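Local coordinates for DNA ligase (Alteromonas mediterranea, PDB 6GDR), which probably seals breaks in the DNA backbone, using an adenylate group drawn from ATP and passed through a covalent enzyme intermediate, at residues D[130-135]-D[147-152]; D[64-69]-D[154-159]; D[30-35]-D[162-167]. All blocks are in the same frame, centred on the assembly; numbering follows the deposited sequence.

Interaction 1 (D[130-135]-D[147-152]); sequences FMAFDM and NMLNNL. With AMP (adenosine monophosphate), chain G.
In the beta-alpha-beta unit of strand 129-134, helix 142-154 and strand 161-163, L149 of the helix packs on M135, just beyond the end of the first strand. The axes of strand 130-134 and helix segment 147-152 come within 9.2 Å, roughly antiparallel. L149 is the wedge of the helix: its CD2 meets M135 CG at 3.5 Å as the two side chains slide past each other in opposite directions, while its CD1 presses on the backbone N of D134 at 3.8 Å. A132, from farther back along the strand, adds a looser CB contact to L149 CD2. The thioether of M135, bent at chi3 (66°), reaches L152 tip to tip, with SD 4.1 Å from L152 CD1.

F133 and D134 form a classic beta bulge opposite strand 70-75, and the CB bonds of both point away from the helix. The F133 ring lies against the nucleotide, with AMP N3 4.0 Å above its plane over the centre and F133 CZ 3.4 Å from AMP O2'. D134 OD1 receives M135 N from above the carboxylate plane and also forms a salt bridge with R145. One strand thus serves ligand and helix on different sides. L149 also touches V163 of strand 161-163, which flanks strand 129-134 on one side, while strand 70-75 pairs with it on the other.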
loop_
_atom_site.group_PDB
_atom_site.type_symbol
_atom_site.label_atom_id
_atom_site.label_comp_id
_atom_site.label_asym_id
_atom_site.label_seq_id
_atom_site.Cartn_x
_atom_site.Cartn_y
_atom_site.Cartn_z
ATOM N N PHE D 130 8.509 -0.700 -12.930
ATOM C CA PHE D 130 8.071 0.578 -12.374
ATOM C C PHE D 130 6.651 0.825 -12.870
ATOM O O PHE D 130 6.435 1.353 -13.961
ATOM C CB PHE D 130 9.025 1.696 -12.779
ATOM C CG PHE D 130 8.610 3.057 -12.294
ATOM C CD1 PHE D 130 8.873 3.451 -10.993
ATOM C CD2 PHE D 130 7.969 3.944 -13.142
ATOM C CE1 PHE D 130 8.497 4.705 -10.545
ATOM C CE2 PHE D 130 7.591 5.197 -12.699
ATOM C CZ PHE D 130 7.856 5.578 -11.400
ATOM N N MET D 131 5.675 0.432 -12.054
ATOM C CA MET D 131 4.262 0.538 -12.414
ATOM C C MET D 131 3.790 1.953 -12.102
ATOM O O MET D 131 3.268 2.237 -11.023
ATOM C CB MET D 131 3.442 -0.504 -11.665
ATOM C CG MET D 131 4.028 -1.912 -11.712
ATOM S SD MET D 131 4.239 -2.549 -13.387
ATOM C CE MET D 131 2.544 -2.583 -13.965
ATOM N N ALA D 132 3.976 2.855 -13.062
ATOM C CA ALA D 132 3.586 4.246 -12.870
ATOM C C ALA D 132 2.071 4.369 -12.763
ATOM O O ALA D 132 1.326 3.687 -13.473
ATOM C CB ALA D 132 4.102 5.104 -14.025
ATOM N N PHE D 133 1.615 5.249 -11.868
ATOM C CA PHE D 133 0.188 5.456 -11.656
ATOM C C PHE D 133 -0.244 6.915 -11.623
ATOM O O PHE D 133 -1.452 7.171 -11.590
ATOM C CB PHE D 133 -0.268 4.782 -10.350
ATOM C CG PHE D 133 0.553 5.154 -9.146
ATOM C CD1 PHE D 133 0.334 6.349 -8.482
ATOM C CD2 PHE D 133 1.530 4.298 -8.668
ATOM C CE1 PHE D 133 1.084 6.689 -7.370
ATOM C CE2 PHE D 133 2.282 4.631 -7.557
ATOM C CZ PHE D 133 2.058 5.829 -6.908
ATOM N N ASP D 134 0.680 7.873 -11.631
ATOM C CA ASP D 134 0.286 9.276 -11.627
ATOM C C ASP D 134 1.510 10.144 -11.880
ATOM O O ASP D 134 2.653 9.692 -11.762
ATOM C CB ASP D 134 -0.376 9.669 -10.300
ATOM C CG ASP D 134 -1.202 10.939 -10.412
ATOM O OD1 ASP D 134 -1.269 11.515 -11.517
ATOM O OD2 ASP D 134 -1.786 11.361 -9.391
ATOM N N MET D 135 1.246 11.401 -12.235
ATOM C CA MET D 135 2.272 12.422 -12.378
ATOM C C MET D 135 1.864 13.603 -11.505
ATOM O O MET D 135 0.693 14.021 -11.545
ATOM C CB MET D 135 2.429 12.867 -13.838
ATOM C CG MET D 135 2.812 11.747 -14.792
ATOM S SD MET D 135 2.903 12.280 -16.516
ATOM C CE MET D 135 4.289 13.414 -16.459
ATOM N N ASN D 147 -3.388 9.819 -19.811
ATOM C CA ASN D 147 -3.093 9.851 -21.239
ATOM C C ASN D 147 -1.620 10.145 -21.485
ATOM O O ASN D 147 -0.991 9.525 -22.349
ATOM C CB ASN D 147 -3.974 10.888 -21.935
ATOM C CG ASN D 147 -5.448 10.531 -21.881
ATOM O OD1 ASN D 147 -5.810 9.368 -21.700
ATOM N ND2 ASN D 147 -6.306 11.532 -22.044
ATOM N N MET D 148 -1.054 11.093 -20.733
ATOM C CA MET D 148 0.365 11.405 -20.870
ATOM C C MET D 148 1.226 10.202 -20.509
ATOM O O MET D 148 2.215 9.910 -21.193
ATOM C CB MET D 148 0.721 12.604 -19.991
ATOM C CG MET D 148 0.077 13.912 -20.433
ATOM S SD MET D 148 0.113 15.195 -19.162
ATOM C CE MET D 148 1.858 15.249 -18.762
ATOM N N LEU D 149 0.869 9.495 -19.436
ATOM C CA LEU D 149 1.622 8.308 -19.040
ATOM C C LEU D 149 1.678 7.298 -20.178
ATOM O O LEU D 149 2.750 6.783 -20.516
ATOM C CB LEU D 149 0.998 7.675 -17.795
ATOM C CG LEU D 149 1.184 8.400 -16.460
ATOM C CD1 LEU D 149 0.385 7.701 -15.370
ATOM C CD2 LEU D 149 2.655 8.472 -16.075
ATOM N N ASN D 150 0.526 7.006 -20.787
ATOM C CA ASN D 150 0.496 6.061 -21.897
ATOM C C ASN D 150 1.335 6.562 -23.067
ATOM O O ASN D 150 1.974 5.767 -23.766
ATOM C CB ASN D 150 -0.948 5.818 -22.332
ATOM C CG ASN D 150 -1.788 5.192 -21.236
ATOM O OD1 ASN D 150 -1.280 4.443 -20.402
ATOM N ND2 ASN D 150 -3.081 5.497 -21.233
ATOM N N ASN D 151 1.345 7.877 -23.297
ATOM C CA ASN D 151 2.185 8.434 -24.353
ATOM C C ASN D 151 3.661 8.220 -24.048
ATOM O O ASN D 151 4.449 7.894 -24.945
ATOM C CB ASN D 151 1.890 9.924 -24.533
ATOM C CG ASN D 151 0.565 10.179 -25.223
ATOM O OD1 ASN D 151 0.048 9.320 -25.936
ATOM N ND2 ASN D 151 0.013 11.369 -25.020
ATOM N N LEU D 152 4.056 8.394 -22.785
ATOM C CA LEU D 152 5.459 8.235 -22.420
ATOM C C LEU D 152 5.908 6.783 -22.516
ATOM O O LEU D 152 7.082 6.519 -22.800
ATOM C CB LEU D 152 5.694 8.769 -21.007
ATOM C CG LEU D 152 5.450 10.270 -20.823
ATOM C CD1 LEU D 152 5.414 10.632 -19.346
ATOM C CD2 LEU D 152 6.512 11.084 -21.546
HETATM P P AMP G . -1.212 3.099 1.716
HETATM O O1P AMP G . -0.917 1.838 0.937
HETATM O O2P AMP G . -2.347 3.091 2.713
HETATM O "O5'" AMP G . -1.475 4.284 0.660
HETATM C "C5'" AMP G . -1.624 3.967 -0.721
HETATM C "C4'" AMP G . -0.259 3.673 -1.340
HETATM O "O4'" AMP G . -0.363 2.573 -2.249
HETATM C "C3'" AMP G . 0.344 4.838 -2.108
HETATM O "O3'" AMP G . 1.488 5.339 -1.407
HETATM C "C2'" AMP G . 0.730 4.279 -3.463
HETATM O "O2'" AMP G . 2.102 4.541 -3.765
HETATM C "C1'" AMP G . 0.498 2.775 -3.373
HETATM N N9 AMP G . -0.104 2.127 -4.570
HETATM C C8 AMP G . 0.151 0.846 -4.903
HETATM N N7 AMP G . -0.515 0.490 -6.029
HETATM C C5 AMP G . -1.216 1.560 -6.438
HETATM C C6 AMP G . -2.131 1.857 -7.561
HETATM N N6 AMP G . -2.423 0.908 -8.476
HETATM N N1 AMP G . -2.661 3.095 -7.638
HETATM C C2 AMP G . -2.375 4.045 -6.728
HETATM N N3 AMP G . -1.551 3.837 -5.682
HETATM C C4 AMP G . -0.945 2.641 -5.481
#

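Interaction 2 (D[64-69]-D[154-159])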
loop_
_atom_site.group_PDB
_atom_site.type_symbol
_atom_site.label_atom_id
_atom_site.label_comp_id
_atom_site.label_asym_id
_atom_site.label_seq_id
_atom_site.Cartn_x
_atom_site.Cartn_y
_atom_site.Cartn_z
ATOM N N ASN D 64 16.886 5.305 -20.703
ATOM C CA ASN D 64 15.940 5.826 -21.687
ATOM C C ASN D 64 14.581 6.165 -21.088
ATOM O O ASN D 64 13.623 6.388 -21.841
ATOM C CB ASN D 64 15.748 4.852 -22.857
ATOM C CG ASN D 64 17.042 4.568 -23.595
ATOM O OD1 ASN D 64 17.481 3.423 -23.689
ATOM N ND2 ASN D 64 17.660 5.619 -24.126
ATOM N N TRP D 65 14.462 6.219 -19.761
ATOM C CA TRP D 65 13.211 6.641 -19.157
ATOM C C TRP D 65 12.931 8.102 -19.509
ATOM O O TRP D 65 13.846 8.855 -19.852
ATOM C CB TRP D 65 13.260 6.471 -17.638
ATOM C CG TRP D 65 13.025 5.066 -17.168
ATOM C CD1 TRP D 65 13.162 3.921 -17.897
ATOM C CD2 TRP D 65 12.603 4.661 -15.860
ATOM N NE1 TRP D 65 12.855 2.828 -17.122
ATOM C CE2 TRP D 65 12.508 3.257 -15.868
ATOM C CE3 TRP D 65 12.297 5.352 -14.683
ATOM C CZ2 TRP D 65 12.121 2.528 -14.745
ATOM C CZ3 TRP D 65 11.912 4.628 -13.571
ATOM C CH2 TRP D 65 11.828 3.231 -13.608
ATOM N N PRO D 66 11.669 8.527 -19.434
ATOM C CA PRO D 66 11.349 9.928 -19.735
ATOM C C PRO D 66 12.081 10.885 -18.805
ATOM O O PRO D 66 12.611 10.504 -17.758
ATOM C CB PRO D 66 9.831 10.001 -19.527
ATOM C CG PRO D 66 9.356 8.599 -19.668
ATOM C CD PRO D 66 10.460 7.736 -19.144
ATOM N N LYS D 67 12.103 12.153 -19.208
ATOM C CA LYS D 67 12.729 13.217 -18.423
ATOM C C LYS D 67 11.662 14.077 -17.747
ATOM O O LYS D 67 11.591 15.295 -17.917
ATOM C CB LYS D 67 13.637 14.062 -19.314
ATOM C CG LYS D 67 14.814 13.301 -19.919
ATOM C CD LYS D 67 15.799 12.800 -18.866
ATOM C CE LYS D 67 16.443 13.946 -18.098
ATOM N NZ LYS D 67 17.543 13.479 -17.209
ATOM N N ALA D 68 10.819 13.411 -16.960
ATOM C CA ALA D 68 9.736 14.069 -16.245
ATOM C C ALA D 68 9.608 13.448 -14.862
ATOM O O ALA D 68 10.270 12.459 -14.535
ATOM C CB ALA D 68 8.411 13.959 -17.011
ATOM N N THR D 69 8.744 14.045 -14.045
ATOM C CA THR D 69 8.490 13.556 -12.697
ATOM C C THR D 69 7.293 12.614 -12.718
ATOM O O THR D 69 6.214 12.983 -13.191
ATOM C CB THR D 69 8.238 14.718 -11.734
ATOM O OG1 THR D 69 9.342 15.628 -11.786
ATOM C CG2 THR D 69 8.080 14.210 -10.305
ATOM N N GLU D 154 4.779 4.362 -24.746
ATOM C CA GLU D 154 5.007 4.040 -26.151
ATOM C C GLU D 154 6.291 4.673 -26.668
ATOM O O GLU D 154 6.938 4.121 -27.565
ATOM C CB GLU D 154 3.814 4.495 -26.992
ATOM C CG GLU D 154 2.557 3.664 -26.779
ATOM C CD GLU D 154 1.347 4.240 -27.490
ATOM O OE1 GLU D 154 1.448 5.363 -28.029
ATOM O OE2 GLU D 154 0.292 3.570 -27.510
ATOM N N ALA D 155 6.680 5.823 -26.116
ATOM C CA ALA D 155 7.913 6.497 -26.494
ATOM C C ALA D 155 9.089 6.107 -25.606
ATOM O O ALA D 155 10.098 6.820 -25.581
ATOM C CB ALA D 155 7.713 8.013 -26.460
ATOM N N THR D 156 8.982 4.997 -24.883
ATOM C CA THR D 156 10.043 4.532 -23.990
ATOM C C THR D 156 10.405 3.103 -24.367
ATOM O O THR D 156 9.564 2.193 -24.210
ATOM C CB THR D 156 9.603 4.608 -22.530
ATOM O OG1 THR D 156 9.320 5.970 -22.184
ATOM C CG2 THR D 156 10.691 4.070 -21.604
ATOM N N PRO D 157 11.623 2.845 -24.857
ATOM C CA PRO D 157 11.969 1.472 -25.259
ATOM C C PRO D 157 12.153 0.519 -24.093
ATOM O O PRO D 157 12.009 -0.696 -24.281
ATOM C CB PRO D 157 13.279 1.653 -26.038
ATOM C CG PRO D 157 13.883 2.886 -25.460
ATOM C CD PRO D 157 12.734 3.783 -25.099
ATOM N N ASN D 158 12.456 1.018 -22.904
ATOM C CA ASN D 158 12.756 0.149 -21.771
ATOM C C ASN D 158 11.476 -0.502 -21.253
ATOM O O ASN D 158 10.529 0.216 -20.906
ATOM C CB ASN D 158 13.428 0.953 -20.662
ATOM C CG ASN D 158 14.173 0.078 -19.676
ATOM O OD1 ASN D 158 13.815 -1.080 -19.458
ATOM N ND2 ASN D 158 15.222 0.630 -19.076
ATOM N N PRO D 159 11.395 -1.836 -21.181
ATOM C CA PRO D 159 10.171 -2.467 -20.659
ATOM C C PRO D 159 10.019 -2.365 -19.150
ATOM O O PRO D 159 8.946 -2.704 -18.633
ATOM C CB PRO D 159 10.318 -3.927 -21.102
ATOM C CG PRO D 159 11.784 -4.143 -21.169
ATOM C CD PRO D 159 12.380 -2.837 -21.622
#
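W65 and N158 meet where the loop between helix 59-62 and strand 70-75 lies beside the loop between helix 142-154 and strand 161-163 in the ATP-dependent ligase domain, and they illustrate how irregular segments can pack without a direct hydrogen bond. The indole and the amide are turned 68° apart, and W65 NE1 stands 3.8 Å from N158 ND2, an approach between neighbours rather than a bond. N158 extends its CG anti to the backbone N (chi1 -161°), which brings the amide obliquely beside the pyrrole part of the indole, near CD1 and NE1. Its OD1 is hydrogen-bonded to T160 OG1, and the same hydroxyl is the partner of W65 NE1.

T156 divides its two branches between different neighbours. With OG1 anti to the carbonyl carbon (chi1 -62°), the hydroxyl returns to L152 O at the end of helix 142-154 and also rests against the P66 ring, 3.6 Å from its CG. The methyl CG2 turns to N64 O at 3.7 Å. P66 and T156 cross at about a right angle. So do N64 and P157, where N64 CB lies 3.8 Å from P157 CG at the exposed margin of the contact.

W65 CB points away from the other loop, yet its indole comes back beside N158 and enters an aromatic cluster, edge-to-face with W42 and F161. The chemistry therefore implies a division of labour: van der Waals contact joins these faces, while polar groups are satisfied by adjoining residues, N158 ND2 tying its loop to the W60 and A63 carbonyls, at the end of helix 59-62 and just before N64.

Interaction 3 (D[30-35]-D[162-167]); sequences WVSEKL and AVVSQF. With AMP (adenosine monophosphate), chain G.
V31 and F167 show how a single antiparallel bridge can be reinforced by a ring folded back over it. V31 N donates to F167 O and F167 N to V31 O, both at 2.8 Å and nearly straight. The F167 ring then doubles back, because chi1 (54°) sets CG between the backbone N and the carbonyl carbon. V31 covers one face: its CB stands 4.0 Å from the ring centroid in a CH-pi contact, V31 CG1 touches F167 CE1 at 3.4 Å, and its carbonyl O lies over the same face toward the rim. With an alanine in place of F167 the backbone bridge could persist, but V31 would probably lose the cover over its side chain and a gap would open beside the strand.

W30 turns its ring edge to F167 O, with CE3 3.3 Å away, while NE1 is bonded to D143. Q166, bent at chi2, brings its amide across at 72° to the indole plane. A water lies within hydrogen-bonding reach of W30 O, Q166 OE1 and S32 OG, though it may not serve all at once. Farther along, V164 CG1 packs on S32 CB at 3.6 Å, and L35 N donates to AMP N7 at 2.9 Å in the adenine pocket. Strand 29-34, paired on its other side with strand 189-194, here meets the extension of strand 161-163, while L146 of helix 142-154 lies against W30 and Q166.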
loop_
_atom_site.group_PDB
_atom_site.type_symbol
_atom_site.label_atom_id
_atom_site.label_comp_id
_atom_site.label_asym_id
_atom_site.label_seq_id
_atom_site.Cartn_x
_atom_site.Cartn_y
_atom_site.Cartn_z
ATOM N N TRP D 30 -11.367 6.232 -12.252
ATOM C CA TRP D 30 -10.559 5.175 -12.841
ATOM C C TRP D 30 -10.214 4.163 -11.756
ATOM O O TRP D 30 -9.699 4.531 -10.697
ATOM C CB TRP D 30 -9.277 5.736 -13.457
ATOM C CG TRP D 30 -9.440 6.313 -14.830
ATOM C CD1 TRP D 30 -9.176 7.595 -15.215
ATOM C CD2 TRP D 30 -9.895 5.628 -16.004
ATOM N NE1 TRP D 30 -9.441 7.752 -16.553
ATOM C CE2 TRP D 30 -9.884 6.559 -17.061
ATOM C CE3 TRP D 30 -10.313 4.319 -16.263
ATOM C CZ2 TRP D 30 -10.274 6.224 -18.356
ATOM C CZ3 TRP D 30 -10.700 3.987 -17.549
ATOM C CH2 TRP D 30 -10.678 4.935 -18.578
ATOM N N VAL D 31 -10.509 2.895 -12.015
ATOM C CA VAL D 31 -10.235 1.822 -11.066
ATOM C C VAL D 31 -8.962 1.110 -11.494
ATOM O O VAL D 31 -8.694 0.952 -12.691
ATOM C CB VAL D 31 -11.414 0.835 -10.978
ATOM C CG1 VAL D 31 -11.202 -0.142 -9.828
ATOM C CG2 VAL D 31 -12.729 1.583 -10.812
ATOM N N SER D 32 -8.171 0.687 -10.513
ATOM C CA SER D 32 -6.960 -0.072 -10.780
ATOM C C SER D 32 -6.638 -0.909 -9.553
ATOM O O SER D 32 -7.013 -0.559 -8.431
ATOM C CB SER D 32 -5.781 0.844 -11.126
ATOM O OG SER D 32 -5.476 1.712 -10.049
ATOM N N GLU D 33 -5.943 -2.018 -9.781
ATOM C CA GLU D 33 -5.552 -2.906 -8.696
ATOM C C GLU D 33 -4.400 -2.291 -7.914
ATOM O O GLU D 33 -3.413 -1.838 -8.502
ATOM C CB GLU D 33 -5.145 -4.272 -9.250
ATOM C CG GLU D 33 -4.631 -5.248 -8.199
ATOM C CD GLU D 33 -4.345 -6.623 -8.774
ATOM O OE1 GLU D 33 -4.988 -6.996 -9.777
ATOM O OE2 GLU D 33 -3.473 -7.329 -8.226
ATOM N N LYS D 34 -4.527 -2.274 -6.590
ATOM C CA LYS D 34 -3.442 -1.797 -5.746
ATOM C C LYS D 34 -2.315 -2.822 -5.734
ATOM O O LYS D 34 -2.533 -3.996 -5.420
ATOM C CB LYS D 34 -3.939 -1.542 -4.325
ATOM C CG LYS D 34 -2.956 -0.764 -3.468
ATOM C CD LYS D 34 -3.372 -0.750 -2.009
ATOM C CE LYS D 34 -2.420 0.089 -1.173
ATOM N NZ LYS D 34 -1.008 -0.379 -1.277
ATOM N N LEU D 35 -1.109 -2.376 -6.077
ATOM C CA LEU D 35 0.050 -3.250 -6.195
ATOM C C LEU D 35 0.877 -3.160 -4.919
ATOM O O LEU D 35 1.351 -2.078 -4.557
ATOM C CB LEU D 35 0.888 -2.870 -7.415
ATOM C CG LEU D 35 0.107 -2.754 -8.729
ATOM C CD1 LEU D 35 1.041 -2.412 -9.878
ATOM C CD2 LEU D 35 -0.662 -4.034 -9.032
ATOM N N ALA D 162 6.496 0.853 -16.983
ATOM C CA ALA D 162 5.154 0.376 -17.281
ATOM C C ALA D 162 4.138 1.372 -16.734
ATOM O O ALA D 162 4.494 2.384 -16.122
ATOM C CB ALA D 162 4.924 -1.024 -16.695
ATOM N N VAL D 163 2.861 1.079 -16.963
ATOM C CA VAL D 163 1.765 1.933 -16.521
ATOM C C VAL D 163 0.674 1.041 -15.952
ATOM O O VAL D 163 0.248 0.080 -16.602
ATOM C CB VAL D 163 1.210 2.802 -17.669
ATOM C CG1 VAL D 163 0.130 3.747 -17.151
ATOM C CG2 VAL D 163 2.331 3.587 -18.338
ATOM N N VAL D 164 0.224 1.356 -14.736
ATOM C CA VAL D 164 -0.824 0.565 -14.105
ATOM C C VAL D 164 -2.060 0.570 -14.990
ATOM O O VAL D 164 -2.484 1.619 -15.492
ATOM C CB VAL D 164 -1.131 1.111 -12.704
ATOM C CG1 VAL D 164 -2.332 0.399 -12.102
ATOM C CG2 VAL D 164 0.087 0.955 -11.798
ATOM N N SER D 165 -2.644 -0.609 -15.185
ATOM C CA SER D 165 -3.846 -0.724 -15.997
ATOM C C SER D 165 -5.019 -0.063 -15.286
ATOM O O SER D 165 -5.257 -0.303 -14.098
ATOM C CB SER D 165 -4.158 -2.193 -16.279
ATOM O OG SER D 165 -3.073 -2.826 -16.933
ATOM N N GLN D 166 -5.752 0.771 -16.018
ATOM C CA GLN D 166 -6.908 1.480 -15.491
ATOM C C GLN D 166 -8.152 1.011 -16.230
ATOM O O GLN D 166 -8.187 1.026 -17.464
ATOM C CB GLN D 166 -6.741 2.994 -15.641
ATOM C CG GLN D 166 -5.461 3.550 -15.028
ATOM C CD GLN D 166 -5.547 3.707 -13.524
ATOM O OE1 GLN D 166 -6.633 3.687 -12.944
ATOM N NE2 GLN D 166 -4.396 3.870 -12.883
ATOM N N PHE D 167 -9.164 0.591 -15.474
ATOM C CA PHE D 167 -10.432 0.138 -16.027
ATOM C C PHE D 167 -11.568 0.876 -15.328
ATOM O O PHE D 167 -11.346 1.730 -14.464
ATOM C CB PHE D 167 -10.584 -1.382 -15.885
ATOM C CG PHE D 167 -10.406 -1.879 -14.480
ATOM C CD1 PHE D 167 -11.494 -2.021 -13.638
ATOM C CD2 PHE D 167 -9.148 -2.206 -14.003
ATOM C CE1 PHE D 167 -11.331 -2.479 -12.344
ATOM C CE2 PHE D 167 -8.979 -2.664 -12.712
ATOM C CZ PHE D 167 -10.071 -2.800 -11.881
HETATM P P AMP G . -1.212 3.099 1.716
HETATM O O1P AMP G . -0.917 1.838 0.937
HETATM O O2P AMP G . -2.347 3.091 2.713
HETATM O "O5'" AMP G . -1.475 4.284 0.660
HETATM C "C5'" AMP G . -1.624 3.967 -0.721
HETATM C "C4'" AMP G . -0.259 3.673 -1.340
HETATM O "O4'" AMP G . -0.363 2.573 -2.249
HETATM C "C3'" AMP G . 0.344 4.838 -2.108
HETATM O "O3'" AMP G . 1.488 5.339 -1.407
HETATM C "C2'" AMP G . 0.730 4.279 -3.463
HETATM O "O2'" AMP G . 2.102 4.541 -3.765
HETATM C "C1'" AMP G . 0.498 2.775 -3.373
HETATM N N9 AMP G . -0.104 2.127 -4.570
HETATM C C8 AMP G . 0.151 0.846 -4.903
HETATM N N7 AMP G . -0.515 0.490 -6.029
HETATM C C5 AMP G . -1.216 1.560 -6.438
HETATM C C6 AMP G . -2.131 1.857 -7.561
HETATM N N6 AMP G . -2.423 0.908 -8.476
HETATM N N1 AMP G . -2.661 3.095 -7.638
HETATM C C2 AMP G . -2.375 4.045 -6.728
HETATM N N3 AMP G . -1.551 3.837 -5.682
HETATM C C4 AMP G . -0.945 2.641 -5.481
HETATM O O HOH W 1 -7.056 3.870 -10.192
#

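In the fold
The three contacts follow one wall of the adenylation domain outward from the nucleotide. Interactions 1 and 3, centres 10 Å apart, both touch AMP: F133 takes the adenine on its ring, while K34 and L35 bond to the nucleotide from segment 30-35. They are joined by a probable backbone hydrogen bond from V164 N to A132 O (2.9 Å) and by M131 CG against L35 CD1 (3.5 Å). Interaction 2 lies behind interaction 1, centres also 10 Å apart, where W65 CH2 packs at 3.3 Å on CB of F130, which shares strand 129-134 with F133. The contact itself lies away from the pocket, the W65 side chain about 14 Å from AMP.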